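Local coordinates for protein iron transport multicopper oxidase FET3 (Saccharomyces cerevisiae, PDB 1ZPU) that oxidises ferrous to ferric iron with molecular oxygen at four copper ions, feeding high-affinity iron uptake through the permease FTR1, at residues Y229-Q234 with R436-V441. Residues are numbered along the deposited sequence; the frame is centred on the assembly and turned at random.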
loop_
_atom_site.group_PDB
_atom_site.type_symbol
_atom_site.label_atom_id
_atom_site.label_comp_id
_atom_site.label_asym_id
_atom_site.label_seq_id
_atom_site.Cartn_x
_atom_site.Cartn_y
_atom_site.Cartn_z
ATOM N N TYR A 229 -14.021 -6.687 4.081
ATOM C CA TYR A 229 -13.779 -5.312 3.659
ATOM C C TYR A 229 -12.267 -5.175 3.416
ATOM O O TYR A 229 -11.481 -5.236 4.351
ATOM C CB TYR A 229 -14.273 -4.328 4.724
ATOM C CG TYR A 229 -14.114 -2.856 4.376
ATOM C CD1 TYR A 229 -15.076 -2.177 3.619
ATOM C CD2 TYR A 229 -12.995 -2.145 4.801
ATOM C CE1 TYR A 229 -14.920 -0.832 3.288
ATOM C CE2 TYR A 229 -12.830 -0.806 4.480
ATOM C CZ TYR A 229 -13.792 -0.152 3.732
ATOM O OH TYR A 229 -13.589 1.183 3.441
ATOM N N ILE A 230 -11.861 -5.023 2.165
ATOM C CA ILE A 230 -10.443 -4.954 1.808
ATOM C C ILE A 230 -10.105 -3.568 1.272
ATOM O O ILE A 230 -10.636 -3.166 0.215
ATOM C CB ILE A 230 -10.083 -5.973 0.696
ATOM C CG1 ILE A 230 -10.752 -7.322 0.991
ATOM C CG2 ILE A 230 -8.597 -6.114 0.556
ATOM C CD1 ILE A 230 -10.393 -8.414 0.010
ATOM N N THR A 231 -9.237 -2.841 1.985
ATOM C CA THR A 231 -8.767 -1.533 1.521
ATOM C C THR A 231 -7.696 -1.764 0.479
ATOM O O THR A 231 -7.224 -2.881 0.313
ATOM C CB THR A 231 -8.148 -0.652 2.660
ATOM O OG1 THR A 231 -6.780 -1.031 2.901
ATOM C CG2 THR A 231 -8.951 -0.720 3.961
ATOM N N VAL A 232 -7.279 -0.709 -0.217
ATOM C CA VAL A 232 -6.212 -0.882 -1.205
ATOM C C VAL A 232 -4.955 -1.292 -0.469
ATOM O O VAL A 232 -4.755 -0.886 0.673
ATOM C CB VAL A 232 -5.965 0.356 -2.050
ATOM C CG1 VAL A 232 -7.205 0.697 -2.815
ATOM C CG2 VAL A 232 -5.527 1.515 -1.205
ATOM N N ALA A 233 -4.153 -2.140 -1.107
ATOM C CA ALA A 233 -2.853 -2.549 -0.592
ATOM C C ALA A 233 -2.911 -3.701 0.398
ATOM O O ALA A 233 -1.905 -4.334 0.655
ATOM C CB ALA A 233 -2.105 -1.359 0.019
ATOM N N GLN A 234 -4.074 -3.977 0.974
ATOM C CA GLN A 234 -4.122 -5.112 1.889
ATOM C C GLN A 234 -4.435 -6.444 1.224
ATOM O O GLN A 234 -4.980 -6.477 0.123
ATOM C CB GLN A 234 -4.925 -4.862 3.182
ATOM C CG GLN A 234 -6.324 -4.297 3.112
ATOM C CD GLN A 234 -6.811 -3.793 4.502
ATOM O OE1 GLN A 234 -6.013 -3.317 5.335
ATOM N NE2 GLN A 234 -8.127 -3.909 4.752
ATOM N N ARG A 436 -0.290 -6.352 10.901
ATOM C CA ARG A 436 -0.332 -6.214 9.454
ATOM C C ARG A 436 0.466 -4.992 9.008
ATOM O O ARG A 436 1.073 -4.318 9.847
ATOM C CB ARG A 436 -1.774 -6.156 8.951
ATOM C CG ARG A 436 -2.636 -4.961 9.408
ATOM C CD ARG A 436 -4.086 -5.123 8.924
ATOM N NE ARG A 436 -4.105 -5.714 7.591
ATOM C CZ ARG A 436 -5.164 -6.247 7.000
ATOM N NH1 ARG A 436 -6.335 -6.280 7.612
ATOM N NH2 ARG A 436 -5.047 -6.748 5.782
ATOM N N ASP A 437 0.472 -4.708 7.701
ATOM C CA ASP A 437 1.236 -3.574 7.188
ATOM C C ASP A 437 0.358 -2.432 6.692
ATOM O O ASP A 437 0.847 -1.347 6.393
ATOM C CB ASP A 437 2.271 -4.009 6.139
ATOM C CG ASP A 437 1.639 -4.604 4.893
ATOM O OD1 ASP A 437 2.090 -5.707 4.506
ATOM O OD2 ASP A 437 0.718 -3.976 4.299
ATOM N N THR A 438 -0.943 -2.669 6.621
ATOM C CA THR A 438 -1.847 -1.666 6.091
ATOM C C THR A 438 -3.146 -1.740 6.878
ATOM O O THR A 438 -3.722 -2.807 7.033
ATOM C CB THR A 438 -2.063 -1.878 4.570
ATOM O OG1 THR A 438 -0.781 -1.997 3.922
ATOM C CG2 THR A 438 -2.855 -0.735 3.946
ATOM N N LEU A 439 -3.583 -0.582 7.368
ATOM C CA LEU A 439 -4.673 -0.470 8.321
ATOM C C LEU A 439 -5.448 0.805 8.049
ATOM O O LEU A 439 -4.850 1.836 7.824
ATOM C CB LEU A 439 -4.105 -0.420 9.743
ATOM C CG LEU A 439 -5.069 -0.289 10.924
ATOM C CD1 LEU A 439 -5.632 -1.654 11.345
ATOM C CD2 LEU A 439 -4.396 0.420 12.097
ATOM N N TYR A 440 -6.776 0.733 8.079
ATOM C CA TYR A 440 -7.607 1.911 7.885
ATOM C C TYR A 440 -8.041 2.574 9.203
ATOM O O TYR A 440 -8.346 1.886 10.177
ATOM C CB TYR A 440 -8.839 1.588 7.013
ATOM C CG TYR A 440 -9.892 0.648 7.605
ATOM C CD1 TYR A 440 -10.830 1.109 8.524
ATOM C CD2 TYR A 440 -9.971 -0.680 7.214
ATOM C CE1 TYR A 440 -11.801 0.264 9.060
ATOM C CE2 TYR A 440 -10.933 -1.524 7.719
ATOM C CZ TYR A 440 -11.850 -1.052 8.651
ATOM O OH TYR A 440 -12.827 -1.881 9.178
ATOM N N VAL A 441 -8.046 3.909 9.222
ATOM C CA VAL A 441 -8.826 4.670 10.197
ATOM C C VAL A 441 -10.221 4.859 9.659
ATOM O O VAL A 441 -10.405 5.103 8.456
ATOM C CB VAL A 441 -8.353 6.115 10.398
ATOM C CG1 VAL A 441 -7.965 6.364 11.842
ATOM C CG2 VAL A 441 -7.293 6.521 9.385
#
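Tyr229 turns one ring edge toward the face of Tyr440. The pair is an offset edge-to-face stack, with ring centroids 5.3 Å apart and planes at 75°. With chi1 at -178°, the Tyr229 ring stretches away from its own backbone N, toward Tyr440 on strand 438-441. Its hydroxyl is hydrogen-bonded to Asp257. Thr231 starts a type II beta turn that ends at Gln234. Thr231 CG2 packs obliquely on the same aromatic ring of the other segment, 3.4 Å from Tyr440 CD2. Thr231 OG1, on the side of Thr438, donates to Val232 O from above the carbonyl plane. Ala233 CB faces the methyl of Thr438, with 4.0 Å between Ala233 CB and Thr438 CG2. Gln234 lays its side-chain amide flat over the Arg436 guanidinium, the two planes 5° apart. Arg436 reaches this place by a bend at chi3 (-37°), and salt bridges to Asp299 and Asp216 hold it there. With an alanine at Arg436, Asp299 and Asp216 would probably each lose this positive partner, and the Gln234 amide the flat group it stacks on. The contact thus joins the second and third plastocyanin-like domains, through aromatic and methyl packing at one end and a planar amide-guanidinium stack at the other. The buried charge of Arg436 is probably balanced by aspartates outside the two segments. Asp437, hydrogen-bonded through OD2 to the type 3 copper ligand His62 and through its backbone O to ND1 of the type 2 ligand His395, is placed as a second-shell residue of the copper cluster, which probably links this interface to it.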